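Long-range contacts in SnoaL-like domain-containing protein (Novosphingobium aromaticivorans, PDB 2RFR), which is of unknown function but has the SnoaL-like, NTF2-type cone fold, in which a curved sheet and helices commonly enclose a pocket for a small ligand: residues L31-D36 / C81-G86; G35-L40 / A63-I68; G48-V53 / R137-L142; A99-V104 / N121-R126. All coordinates share one frame; numbering follows the deposited sequence. Where two conformers were deposited one is given.

Interaction 1: L31-D36 / C81-G86; sequences LADSGD and CAHFLG
Asp33, in the last turn of helix 5-33, holds His83 of strand 81-93 by two hydrogen bonds, one through each carboxylate oxygen of Asp33. His83 ND1 donates to Asp33 OD1 over 2.7 Å, a His-carboxylate hydrogen bond, and the backbone N of His83 donates to Asp33 OD2 over 2.8 Å. The backbone bond, nearly straight at 170°, uses the syn lone pair of OD2. The other reaches OD1 on its syn side but tilted out of the carboxylate plane, while OD1 itself lies close to the plane of the imidazole. His83 can grip one carboxylate twice because its CG stands beside its own backbone N (chi1 -72°), which brings ND1 round to the same side. Carboxylate and ring planes meet at 45°.

A water forms a second polar link further back, donating to Asp33 O at 2.8 Å and to Cys81 O at 3.2 Å. It ties the end of the helix to the start of the strand.

Packing fills in the remainder. Ala32 CB comes within 4.4 Å of His83 ND1, approaching the imidazole obliquely, and the ring of His73 meets it as well. Asp33 OD2 lies 3.3 Å from Ala82 CA.

Asp33 OD2 also accepts from His102 NE2 of the second subunit, so the buried carboxylate receives three N-H groups, two from its own chain and one from across the interface. That network would fix both the rotation of the carboxylate and the turn of the His83 ring, and it couples the helix end to trimer assembly.

Interaction 2: G35-L40 / A63-I68; sequences GDAEAL and AIAALI
Ile68 spreads its side chain over the turn from Gly35 to Leu40, its atoms reaching Gly35, Ala37 and Leu40 in turn. CG2 reaches the backbone, 3.8 Å from Gly35 CA, and lies equally close to Ala37 CA. CB sits against the methyl of Ala37 at 3.7 Å. With CG1 anti to the carbonyl carbon (chi1 -57°), the longer branch swings toward Leu40, where Ile68 CD1 meets Leu40 CD1 at 3.8 Å.

Leu40 CD1 rests on Ile68 while CD2 reaches on to Ile64, touching Ile64 CG2 at 3.6 Å, the leucine and Ile64 side chains crossing at about a right angle. Alanines let the backbones come close: the CA atoms of Ala37 and Ala65 are 4.5 Å apart. Ala37 CB packs against Ala65 O at 3.4 Å, and Ala65 CB in turn lies near Ala37 O.

Short helix 37-41 begins at Asp36, its N-cap, whose OD1 accepts from Ala39 N from above the carboxylate plane. Just before it, Gly35 ends helix 5-33 in a Schellman motif. Replacing Ile68 by an alanine would probably open a gap beside Leu40 CD1 and Gly35 CA, leaving the leucine methyl free to shift.

Arg74 adds polar links to both segments, its NH2 hydrogen-bonded to Gly35 O and its NE to Ile68 O. Between the segments themselves the joint is apolar, held by shape and burial, so the pairing of helices 37-41 and 61-69 depends here on close fit.

Interaction 3: G48-V53 / R137-L142; sequences GEYAVV and RENALL
Arg137 O accepts from Ala51 N over 2.9 Å, nearly straight at 175°, and Tyr50 CA turns its hydrogen to the same oxygen. The bond belongs to the parallel pairing of strands 48-52 and 131-141 in the curved mixed sheet of the cystatin-like, NTF2-type fold. Backbone bonds from Arg137 N to Glu49 O, from Asn139 N to Ala51 O and from Val53 N to Asn139 O continue the pairing, with the short strand axes 12° apart.

Tyr50, Arg137, Val52 and Asn139 project from one face of the sheet; Ala51 and Glu138 from the other. On the first face Arg137 runs fully extended alongside the Tyr50 ring. Its CD makes a CH-pi contact 3.8 Å from the ring centroid, over the face. Further out, the guanidinium lies nearly parallel to the ring, the planes 8° apart, and its NH2 is held by Asn121 OD1 while Tyr28 supplies a cation-pi partner. Asn139 ND2 binds that same Asn121 oxygen, and Asn139 OD1 rests 3.4 Å from Val52 CG1. On the other face Arg136 forms salt bridges with both Glu49 and Glu138, bridging two like charges. At the strand ends Val53 CG2 packs 3.8 Å from Ala140 CB. Tyr50 OH, beyond the aromatic ring, sits over the centre of the Arg137 guanidinium, 3.2 Å from Arg137 CZ, with poor angles to NH1 and NH2.

Interaction 4: A99-V104 / N121-R126; sequences ARCHSV and NRWTFR
The β-hairpin of strands 96-109 and 112-128 pairs Ala99 with Trp123 and Cys101 with Asn121, both hydrogen-bonded antiparallel pairs, with Arg100 opposite Arg122 as the non-hydrogen-bonded pair between them. Trp123 N donates to Ala99 O over 2.9 Å, and Ala99 N returns a bond to Trp123 O. Asn121 and Cys101 exchange backbone bonds in the same way.

The Asn121 side chain reaches past Cys101 to the residue two further along the partner strand. Its chi1 of -59° sets the amide on the side of its own backbone N, and ND2 donates to Ser103 OG over 2.9 Å, at 170° and in the amide plane; a second, weak bond goes to Cys101 O. These residues lie on the concave, helix-covered face of the NTF2-like sheet, where strand 131-141 holds the oxygen of the amide, so the group is gripped at both ends. An alanine in place of Ser103 would probably leave Asn121 ND2 with just that weak bond, freer to turn.

Cys101 SG rests 3.8 Å from Trp123 NE1, an oblique sulfur-aromatic approach, and NE1 has no hydrogen-bond partner in the model. Ala99 CB meets the edge of the Phe125 ring, 3.8 Å from CE1, and helix 5-33 covers both through Ile25. On the reverse face Arg100 CD lies over the Arg122 guanidinium; Arg100 NH1 binds Leu152 O and Arg122 NE binds Leu151 O, both on helix 146-152.

How the interactions relate
Interactions 1, 3 and 4 share one six-stranded sheet, while interaction 2 joins two short helices beside it. Interaction 2 starts from the same stretch as interaction 1, shares Gly35 and Asp36 with it, and lies about 11 Å away between centres. Interactions 3 and 4 are closest, about 9 Å between centres, on neighbouring strands 131-141 and 112-128; interaction 4 is nested in the chain loop that interaction 3 closes. Interactions 2 and 4, about 18 Å apart between centres, do not touch. Strands 81-93 and 96-109 join interactions 1 and 4 through backbone bonds. Interactions 1, 3 and 4 all touch a neighbouring subunit, so the sheet also carries trimer contacts.

Interaction 1: L31-D36 / C81-G86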
loop_
_atom_site.group_PDB
_atom_site.type_symbol
_atom_site.label_atom_id
_atom_site.label_comp_id
_atom_site.label_asym_id
_atom_site.label_seq_id
_atom_site.Cartn_x
_atom_site.Cartn_y
_atom_site.Cartn_z
ATOM N N LEU A 31 -8.392 -4.617 11.629
ATOM C CA LEU A 31 -9.566 -5.094 12.385
ATOM C C LEU A 31 -9.610 -6.586 12.455
ATOM O O LEU A 31 -9.897 -7.171 13.500
ATOM C CB LEU A 31 -10.835 -4.501 11.807
ATOM C CG LEU A 31 -11.042 -3.028 11.932
ATOM C CD1 LEU A 31 -12.199 -2.526 11.076
ATOM C CD2 LEU A 31 -11.285 -2.654 13.349
ATOM N N ALA A 32 -9.270 -7.265 11.366
ATOM C CA ALA A 32 -9.257 -8.736 11.354
ATOM C C ALA A 32 -8.212 -9.258 12.293
ATOM O O ALA A 32 -8.445 -10.182 13.068
ATOM C CB ALA A 32 -9.026 -9.246 9.928
ATOM N N ASP A 33 -7.018 -8.687 12.239
ATOM C CA ASP A 33 -5.879 -9.199 13.009
ATOM C C ASP A 33 -6.020 -8.938 14.501
ATOM O O ASP A 33 -5.433 -9.653 15.279
ATOM C CB ASP A 33 -4.593 -8.626 12.414
ATOM C CG ASP A 33 -4.274 -9.241 11.089
ATOM O OD1 ASP A 33 -4.656 -10.408 10.874
ATOM O OD2 ASP A 33 -3.607 -8.567 10.271
ATOM N N SER A 34 -6.794 -7.906 14.884
ATOM C CA SER A 34 -7.085 -7.638 16.298
ATOM C C SER A 34 -8.355 -8.309 16.762
ATOM O O SER A 34 -8.715 -8.205 17.911
ATOM C CB SER A 34 -7.139 -6.147 16.529
ATOM O OG SER A 34 -8.204 -5.525 15.822
ATOM N N GLY A 35 -9.044 -9.019 15.878
ATOM C CA GLY A 35 -10.264 -9.700 16.257
ATOM C C GLY A 35 -11.479 -8.841 16.479
ATOM O O GLY A 35 -12.365 -9.242 17.228
ATOM N N ASP A 36 -11.496 -7.673 15.876
ATOM C CA ASP A 36 -12.608 -6.744 16.118
ATOM C C ASP A 36 -13.714 -7.045 15.115
ATOM O O ASP A 36 -13.908 -6.358 14.109
ATOM C CB ASP A 36 -12.131 -5.329 16.010
ATOM C CG ASP A 36 -13.198 -4.308 16.543
ATOM O OD1 ASP A 36 -14.450 -4.628 16.668
ATOM O OD2 ASP A 36 -12.761 -3.175 16.847
ATOM N N CYS A 81 -0.774 -13.832 12.683
ATOM C CA CYS A 81 -1.127 -13.599 11.299
ATOM C C CYS A 81 -1.202 -12.127 10.975
ATOM O O CYS A 81 -1.496 -11.301 11.835
ATOM C CB CYS A 81 -2.442 -14.281 10.967
ATOM S SG CYS A 81 -3.917 -13.704 11.825
ATOM N N ALA A 82 -0.983 -11.829 9.725
ATOM C CA ALA A 82 -1.203 -10.503 9.150
ATOM C C ALA A 82 -2.028 -10.655 7.904
ATOM O O ALA A 82 -1.655 -11.376 6.989
ATOM C CB ALA A 82 0.130 -9.821 8.809
ATOM N N HIS A 83 -3.135 -9.929 7.855
ATOM C CA HIS A 83 -3.989 -9.819 6.663
ATOM C C HIS A 83 -3.552 -8.558 5.973
ATOM O O HIS A 83 -3.973 -7.445 6.328
ATOM C CB HIS A 83 -5.470 -9.817 7.042
ATOM C CG HIS A 83 -5.927 -11.175 7.483
ATOM N ND1 HIS A 83 -5.612 -11.722 8.713
ATOM C CD2 HIS A 83 -6.604 -12.137 6.815
ATOM C CE1 HIS A 83 -6.076 -12.967 8.766
ATOM N NE2 HIS A 83 -6.694 -13.241 7.628
ATOM N N PHE A 84 -2.611 -8.742 5.046
ATOM C CA PHE A 84 -1.912 -7.654 4.394
ATOM C C PHE A 84 -2.536 -7.395 3.046
ATOM O O PHE A 84 -2.399 -8.171 2.095
ATOM C CB PHE A 84 -0.430 -8.030 4.284
ATOM C CG PHE A 84 0.507 -6.877 4.055
ATOM C CD1 PHE A 84 0.289 -5.967 3.049
ATOM C CD2 PHE A 84 1.657 -6.739 4.779
ATOM C CE1 PHE A 84 1.154 -4.995 2.804
ATOM C CE2 PHE A 84 2.540 -5.743 4.539
ATOM C CZ PHE A 84 2.312 -4.882 3.537
ATOM N N LEU A 85 -3.279 -6.288 2.956
ATOM C CA LEU A 85 -3.928 -5.859 1.695
ATOM C C LEU A 85 -3.062 -4.790 1.100
ATOM O O LEU A 85 -2.638 -3.864 1.782
ATOM C CB LEU A 85 -5.361 -5.385 1.895
ATOM C CG LEU A 85 -6.385 -6.510 2.059
ATOM C CD1 LEU A 85 -6.210 -7.336 3.333
ATOM C CD2 LEU A 85 -7.804 -5.884 2.075
ATOM N N GLY A 86 -2.782 -4.927 -0.191
ATOM C CA GLY A 86 -1.958 -3.959 -0.867
ATOM C C GLY A 86 -2.740 -2.727 -1.282
ATOM O O GLY A 86 -3.955 -2.644 -1.119
HETATM O O HOH W 1 -3.376 -11.360 14.412
#

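Interaction 2: G35-L40 / A63-I68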
loop_
_atom_site.group_PDB
_atom_site.type_symbol
_atom_site.label_atom_id
_atom_site.label_comp_id
_atom_site.label_asym_id
_atom_site.label_seq_id
_atom_site.Cartn_x
_atom_site.Cartn_y
_atom_site.Cartn_z
ATOM N N GLY A 35 -9.044 -9.019 15.878
ATOM C CA GLY A 35 -10.264 -9.700 16.257
ATOM C C GLY A 35 -11.479 -8.841 16.479
ATOM O O GLY A 35 -12.365 -9.242 17.228
ATOM N N ASP A 36 -11.496 -7.673 15.876
ATOM C CA ASP A 36 -12.608 -6.744 16.118
ATOM C C ASP A 36 -13.714 -7.045 15.115
ATOM O O ASP A 36 -13.908 -6.358 14.109
ATOM C CB ASP A 36 -12.131 -5.329 16.010
ATOM C CG ASP A 36 -13.198 -4.308 16.543
ATOM O OD1 ASP A 36 -14.450 -4.628 16.668
ATOM O OD2 ASP A 36 -12.761 -3.175 16.847
ATOM N N ALA A 37 -14.410 -8.144 15.378
ATOM C CA ALA A 37 -15.382 -8.675 14.438
ATOM C C ALA A 37 -16.519 -7.720 14.115
ATOM O O ALA A 37 -16.931 -7.561 12.951
ATOM C CB ALA A 37 -15.978 -9.973 15.005
ATOM N N GLU A 38 -17.049 -7.077 15.148
ATOM C CA GLU A 38 -18.138 -6.132 14.927
ATOM C C GLU A 38 -17.724 -4.982 14.029
ATOM O O GLU A 38 -18.408 -4.651 13.072
ATOM C CB GLU A 38 -18.578 -5.582 16.305
ATOM C CG GLU A 38 -19.743 -4.610 16.257
ATOM C CD GLU A 38 -20.115 -4.152 17.637
ATOM O OE1 GLU A 38 -19.493 -3.186 18.155
ATOM O OE2 GLU A 38 -21.001 -4.808 18.205
ATOM N N ALA A 39 -16.641 -4.295 14.369
ATOM C CA ALA A 39 -16.212 -3.180 13.555
ATOM C C ALA A 39 -15.859 -3.584 12.160
ATOM O O ALA A 39 -16.131 -2.871 11.205
ATOM C CB ALA A 39 -15.073 -2.420 14.238
ATOM N N LEU A 40 -15.239 -4.749 12.012
ATOM C CA LEU A 40 -14.931 -5.246 10.659
ATOM C C LEU A 40 -16.205 -5.441 9.830
ATOM O O LEU A 40 -16.291 -5.019 8.686
ATOM C CB LEU A 40 -14.097 -6.513 10.751
ATOM C CG LEU A 40 -13.698 -7.182 9.458
ATOM C CD1 LEU A 40 -12.355 -7.874 9.588
ATOM C CD2 LEU A 40 -14.791 -8.203 8.972
ATOM N N ALA A 63 -22.946 -12.613 9.744
ATOM C CA ALA A 63 -22.189 -13.688 9.142
ATOM C C ALA A 63 -20.723 -13.260 8.913
ATOM O O ALA A 63 -19.803 -14.055 9.054
ATOM C CB ALA A 63 -22.841 -14.171 7.865
ATOM N N ILE A 64 -20.533 -12.012 8.519
ATOM C CA ILE A 64 -19.181 -11.500 8.282
ATOM C C ILE A 64 -18.466 -11.435 9.620
ATOM O O ILE A 64 -17.327 -11.884 9.737
ATOM C CB ILE A 64 -19.211 -10.157 7.548
ATOM C CG1 ILE A 64 -19.766 -10.299 6.109
ATOM C CG2 ILE A 64 -17.771 -9.531 7.555
ATOM C CD1 ILE A 64 -20.040 -9.013 5.367
ATOM N N ALA A 65 -19.096 -10.926 10.681
ATOM C CA ALA A 65 -18.494 -10.923 12.023
ATOM C C ALA A 65 -18.152 -12.340 12.477
ATOM O O ALA A 65 -17.134 -12.555 13.107
ATOM C CB ALA A 65 -19.398 -10.215 13.028
ATOM N N ALA A 66 -19.023 -13.312 12.163
ATOM C CA ALA A 66 -18.838 -14.684 12.574
ATOM C C ALA A 66 -17.580 -15.275 11.924
ATOM O O ALA A 66 -16.961 -16.171 12.519
ATOM C CB ALA A 66 -20.052 -15.523 12.227
ATOM N N LEU A 67 -17.099 -14.798 10.760
ATOM C CA LEU A 67 -15.851 -15.247 10.176
ATOM C C LEU A 67 -14.710 -14.900 11.150
ATOM O O LEU A 67 -13.824 -15.699 11.371
ATOM C CB LEU A 67 -15.583 -14.589 8.822
ATOM C CG LEU A 67 -16.542 -14.843 7.701
ATOM C CD1 LEU A 67 -16.213 -13.963 6.477
ATOM C CD2 LEU A 67 -16.486 -16.297 7.360
ATOM N N ILE A 68 -14.719 -13.695 11.733
ATOM C CA ILE A 68 -13.616 -13.236 12.617
ATOM C C ILE A 68 -13.700 -13.871 13.985
ATOM O O ILE A 68 -12.709 -14.167 14.612
ATOM C CB ILE A 68 -13.681 -11.708 12.656
ATOM C CG1 ILE A 68 -13.581 -11.080 11.246
ATOM C CG2 ILE A 68 -12.581 -11.136 13.566
ATOM C CD1 ILE A 68 -12.373 -11.544 10.426
#

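Interaction 3: G48-V53 / R137-L142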
loop_
_atom_site.group_PDB
_atom_site.type_symbol
_atom_site.label_atom_id
_atom_site.label_comp_id
_atom_site.label_asym_id
_atom_site.label_seq_id
_atom_site.Cartn_x
_atom_site.Cartn_y
_atom_site.Cartn_z
ATOM N N GLY A 48 -24.356 -6.811 3.341
ATOM C CA GLY A 48 -23.140 -6.992 2.556
ATOM C C GLY A 48 -22.703 -8.440 2.470
ATOM O O GLY A 48 -23.065 -9.274 3.293
ATOM N N GLU A 49 -21.856 -8.734 1.476
ATOM C CA GLU A 49 -21.409 -10.112 1.275
ATOM C C GLU A 49 -19.888 -10.165 1.154
ATOM O O GLU A 49 -19.244 -9.265 0.600
ATOM C CB GLU A 49 -22.012 -10.663 -0.008
ATOM C CG GLU A 49 -23.501 -10.744 0.014
ATOM C CD GLU A 49 -23.947 -11.397 -1.255
ATOM O OE1 GLU A 49 -23.506 -10.994 -2.383
ATOM O OE2 GLU A 49 -24.852 -12.208 -1.155
ATOM N N TYR A 50 -19.360 -11.296 1.588
ATOM C CA TYR A 50 -17.956 -11.621 1.418
ATOM C C TYR A 50 -17.893 -13.051 0.897
ATOM O O TYR A 50 -18.254 -14.006 1.609
ATOM C CB TYR A 50 -17.220 -11.465 2.741
ATOM C CG TYR A 50 -15.701 -11.625 2.685
ATOM C CD1 TYR A 50 -14.967 -11.846 1.507
ATOM C CD2 TYR A 50 -14.957 -11.402 3.863
ATOM C CE1 TYR A 50 -13.572 -12.022 1.534
ATOM C CE2 TYR A 50 -13.572 -11.567 3.874
ATOM C CZ TYR A 50 -12.886 -11.853 2.696
ATOM O OH TYR A 50 -11.503 -12.027 2.658
ATOM N N ALA A 51 -17.476 -13.181 -0.358
ATOM C CA ALA A 51 -17.400 -14.429 -1.109
ATOM C C ALA A 51 -15.959 -14.797 -1.376
ATOM O O ALA A 51 -15.157 -13.948 -1.761
ATOM C CB ALA A 51 -18.191 -14.304 -2.411
ATOM N N VAL A 52 -15.642 -16.053 -1.159
ATOM C CA VAL A 52 -14.318 -16.618 -1.413
ATOM C C VAL A 52 -14.575 -17.914 -2.170
ATOM O O VAL A 52 -15.369 -18.722 -1.747
ATOM C CB VAL A 52 -13.483 -16.845 -0.119
ATOM C CG1 VAL A 52 -12.107 -17.384 -0.507
ATOM C CG2 VAL A 52 -13.367 -15.552 0.698
ATOM N N VAL A 53 -13.844 -18.119 -3.285
ATOM C CA VAL A 53 -14.032 -19.325 -4.071
ATOM C C VAL A 53 -13.907 -20.547 -3.177
ATOM O O VAL A 53 -12.946 -20.713 -2.445
ATOM C CB VAL A 53 -13.094 -19.382 -5.270
ATOM C CG1 VAL A 53 -13.239 -20.737 -6.006
ATOM C CG2 VAL A 53 -13.387 -18.247 -6.238
ATOM N N ARG A 137 -17.374 -8.162 -1.382
ATOM C CA ARG A 137 -15.955 -8.449 -1.607
ATOM C C ARG A 137 -15.903 -9.871 -2.129
ATOM O O ARG A 137 -16.545 -10.759 -1.575
ATOM C CB ARG A 137 -15.173 -8.371 -0.293
ATOM C CG ARG A 137 -13.662 -8.655 -0.436
ATOM C CD ARG A 137 -12.985 -8.599 0.891
ATOM N NE ARG A 137 -11.582 -9.006 0.733
ATOM C CZ ARG A 137 -10.750 -9.056 1.749
ATOM N NH1 ARG A 137 -11.135 -8.768 2.970
ATOM N NH2 ARG A 137 -9.515 -9.389 1.520
ATOM N N GLU A 138 -15.095 -10.077 -3.171
ATOM C CA GLU A 138 -14.838 -11.392 -3.721
ATOM C C GLU A 138 -13.323 -11.588 -3.714
ATOM O O GLU A 138 -12.568 -10.729 -4.119
ATOM C CB GLU A 138 -15.329 -11.459 -5.170
ATOM C CG GLU A 138 -16.850 -11.345 -5.323
ATOM C CD GLU A 138 -17.303 -11.150 -6.714
ATOM O OE1 GLU A 138 -16.591 -10.594 -7.552
ATOM O OE2 GLU A 138 -18.463 -11.466 -6.962
ATOM N N ASN A 139 -12.924 -12.808 -3.388
ATOM C CA ASN A 139 -11.541 -13.140 -3.208
ATOM C C ASN A 139 -11.278 -14.549 -3.771
ATOM O O ASN A 139 -12.140 -15.437 -3.712
ATOM C CB ASN A 139 -11.296 -12.955 -1.691
ATOM C CG ASN A 139 -10.080 -13.592 -1.170
ATOM O OD1 ASN A 139 -10.005 -14.798 -1.070
ATOM N ND2 ASN A 139 -9.122 -12.766 -0.740
ATOM N N ALA A 140 -10.106 -14.752 -4.376
ATOM C CA ALA A 140 -9.721 -16.055 -4.917
ATOM C C ALA A 140 -8.197 -16.138 -4.865
ATOM O O ALA A 140 -7.480 -15.139 -5.014
ATOM C CB ALA A 140 -10.215 -16.235 -6.338
ATOM N N LEU A 141 -7.672 -17.344 -4.709
ATOM C CA LEU A 141 -6.235 -17.548 -4.644
ATOM C C LEU A 141 -5.567 -17.330 -5.993
ATOM O O LEU A 141 -6.043 -17.858 -7.005
ATOM C CB LEU A 141 -5.933 -18.994 -4.204
ATOM C CG LEU A 141 -6.309 -19.354 -2.772
ATOM C CD1 LEU A 141 -6.134 -20.857 -2.584
ATOM C CD2 LEU A 141 -5.444 -18.571 -1.784
ATOM N N LEU A 142 -4.396 -16.701 -5.984
ATOM C CA LEU A 142 -3.550 -16.593 -7.152
ATOM C C LEU A 142 -2.590 -17.825 -7.206
ATOM O O LEU A 142 -1.387 -17.762 -7.040
ATOM C CB LEU A 142 -2.807 -15.256 -7.107
ATOM C CG LEU A 142 -3.720 -14.078 -7.484
ATOM C CD1 LEU A 142 -3.139 -12.751 -6.960
ATOM C CD2 LEU A 142 -3.915 -14.013 -8.981
#

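Interaction 4: A99-V104 / N121-R126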
loop_
_atom_site.group_PDB
_atom_site.type_symbol
_atom_site.label_atom_id
_atom_site.label_comp_id
_atom_site.label_asym_id
_atom_site.label_seq_id
_atom_site.Cartn_x
_atom_site.Cartn_y
_atom_site.Cartn_z
ATOM N N ALA A 99 -13.079 -1.512 -6.400
ATOM C CA ALA A 99 -11.647 -1.496 -6.149
ATOM C C ALA A 99 -11.116 -2.878 -6.410
ATOM O O ALA A 99 -11.799 -3.886 -6.231
ATOM C CB ALA A 99 -11.349 -1.103 -4.695
ATOM N N ARG A 100 -9.860 -2.967 -6.791
ATOM C CA ARG A 100 -9.142 -4.215 -6.921
ATOM C C ARG A 100 -7.819 -4.103 -6.185
ATOM O O ARG A 100 -7.169 -3.063 -6.234
ATOM C CB ARG A 100 -8.901 -4.552 -8.385
ATOM C CG ARG A 100 -10.173 -4.895 -9.181
ATOM C CD ARG A 100 -9.914 -4.772 -10.673
ATOM N NE ARG A 100 -9.920 -3.372 -11.132
ATOM C CZ ARG A 100 -9.066 -2.826 -12.012
ATOM N NH1 ARG A 100 -8.111 -3.520 -12.602
ATOM N NH2 ARG A 100 -9.160 -1.535 -12.313
ATOM N N CYS A 101 -7.425 -5.180 -5.506
ATOM C CA CYS A 101 -6.172 -5.207 -4.768
ATOM C C CYS A 101 -5.762 -6.686 -4.616
ATOM O O CYS A 101 -6.518 -7.590 -4.840
ATOM C CB CYS A 101 -6.248 -4.503 -3.417
ATOM S SG CYS A 101 -7.308 -5.278 -2.171
ATOM N N HIS A 102 -4.536 -6.818 -4.176
ATOM C CA HIS A 102 -4.013 -8.111 -3.755
ATOM C C HIS A 102 -4.119 -8.215 -2.264
ATOM O O HIS A 102 -4.063 -7.207 -1.537
ATOM C CB HIS A 102 -2.553 -8.251 -4.144
ATOM C CG HIS A 102 -2.278 -8.199 -5.601
ATOM N ND1 HIS A 102 -1.912 -7.038 -6.249
ATOM C CD2 HIS A 102 -2.323 -9.149 -6.541
ATOM C CE1 HIS A 102 -1.699 -7.325 -7.532
ATOM N NE2 HIS A 102 -1.961 -8.604 -7.739
ATOM N N SER A 103 -4.178 -9.428 -1.740
ATOM C CA SER A 103 -4.029 -9.665 -0.301
ATOM C C SER A 103 -3.139 -10.868 -0.056
ATOM O O SER A 103 -3.173 -11.839 -0.805
ATOM C CB SER A 103 -5.400 -9.816 0.353
ATOM O OG SER A 103 -6.149 -10.923 -0.138
ATOM N N VAL A 104 -2.338 -10.764 0.967
ATOM C CA VAL A 104 -1.514 -11.857 1.437
ATOM C C VAL A 104 -1.831 -12.081 2.900
ATOM O O VAL A 104 -1.810 -11.115 3.675
ATOM C CB VAL A 104 0.008 -11.579 1.234
ATOM C CG1 VAL A 104 0.843 -12.743 1.770
ATOM C CG2 VAL A 104 0.283 -11.284 -0.235
ATOM N N ASN A 121 -8.500 -9.667 -5.029
ATOM C CA ASN A 121 -9.761 -9.207 -4.467
ATOM C C ASN A 121 -10.384 -8.183 -5.386
ATOM O O ASN A 121 -9.716 -7.290 -5.885
ATOM C CB ASN A 121 -9.575 -8.472 -3.126
ATOM C CG ASN A 121 -8.918 -9.286 -2.073
ATOM O OD1 ASN A 121 -9.581 -9.866 -1.244
ATOM N ND2 ASN A 121 -7.594 -9.442 -2.153
ATOM N N ARG A 122 -11.696 -8.271 -5.497
ATOM C CA ARG A 122 -12.524 -7.251 -6.080
ATOM C C ARG A 122 -13.573 -6.841 -5.080
ATOM O O ARG A 122 -14.282 -7.679 -4.528
ATOM C CB ARG A 122 -13.243 -7.777 -7.339
ATOM C CG ARG A 122 -14.009 -6.649 -8.042
ATOM C CD ARG A 122 -14.703 -7.180 -9.240
ATOM N NE ARG A 122 -13.761 -7.403 -10.295
ATOM C CZ ARG A 122 -13.868 -6.929 -11.522
ATOM N NH1 ARG A 122 -14.890 -6.159 -11.878
ATOM N NH2 ARG A 122 -12.947 -7.264 -12.410
ATOM N N TRP A 123 -13.660 -5.540 -4.834
ATOM C CA TRP A 123 -14.585 -4.952 -3.865
ATOM C C TRP A 123 -15.527 -4.019 -4.594
ATOM O O TRP A 123 -15.109 -3.313 -5.504
ATOM C CB TRP A 123 -13.826 -4.114 -2.878
ATOM C CG TRP A 123 -12.830 -4.714 -1.964
ATOM C CD1 TRP A 123 -11.580 -5.161 -2.280
ATOM C CD2 TRP A 123 -12.936 -4.805 -0.539
ATOM N NE1 TRP A 123 -10.934 -5.529 -1.146
ATOM C CE2 TRP A 123 -11.706 -5.286 -0.051
ATOM C CE3 TRP A 123 -13.933 -4.523 0.367
ATOM C CZ2 TRP A 123 -11.478 -5.485 1.288
ATOM C CZ3 TRP A 123 -13.692 -4.691 1.713
ATOM C CH2 TRP A 123 -12.466 -5.133 2.160
ATOM N N THR A 124 -16.769 -3.985 -4.183
ATOM C CA THR A 124 -17.729 -2.972 -4.578
ATOM C C THR A 124 -18.182 -2.212 -3.369
ATOM O O THR A 124 -18.209 -2.742 -2.255
ATOM C CB THR A 124 -18.877 -3.553 -5.322
ATOM O OG1 THR A 124 -19.591 -4.416 -4.468
ATOM C CG2 THR A 124 -18.489 -4.285 -6.591
ATOM N N PHE A 125 -18.564 -0.946 -3.591
ATOM C CA PHE A 125 -18.931 -0.025 -2.519
ATOM C C PHE A 125 -20.133 0.787 -2.939
ATOM O O PHE A 125 -20.392 0.992 -4.124
ATOM C CB PHE A 125 -17.781 0.938 -2.204
ATOM C CG PHE A 125 -16.480 0.289 -1.875
ATOM C CD1 PHE A 125 -15.639 -0.066 -2.865
ATOM C CD2 PHE A 125 -16.132 -0.027 -0.589
ATOM C CE1 PHE A 125 -14.436 -0.695 -2.583
ATOM C CE2 PHE A 125 -14.926 -0.677 -0.274
ATOM C CZ PHE A 125 -14.096 -1.032 -1.306
ATOM N N ARG A 126 -20.792 1.354 -1.942
ATOM C CA ARG A 126 -21.795 2.374 -2.225
ATOM C C ARG A 126 -21.793 3.448 -1.183
ATOM O O ARG A 126 -21.423 3.259 -0.053
ATOM C CB ARG A 126 -23.142 1.773 -2.450
ATOM C CG ARG A 126 -23.832 1.315 -1.293
ATOM C CD ARG A 126 -25.317 1.103 -1.720
ATOM N NE ARG A 126 -26.013 0.584 -0.592
ATOM C CZ ARG A 126 -26.389 -0.681 -0.395
ATOM N NH1 ARG A 126 -26.212 -1.637 -1.308
ATOM N NH2 ARG A 126 -27.009 -0.949 0.740
#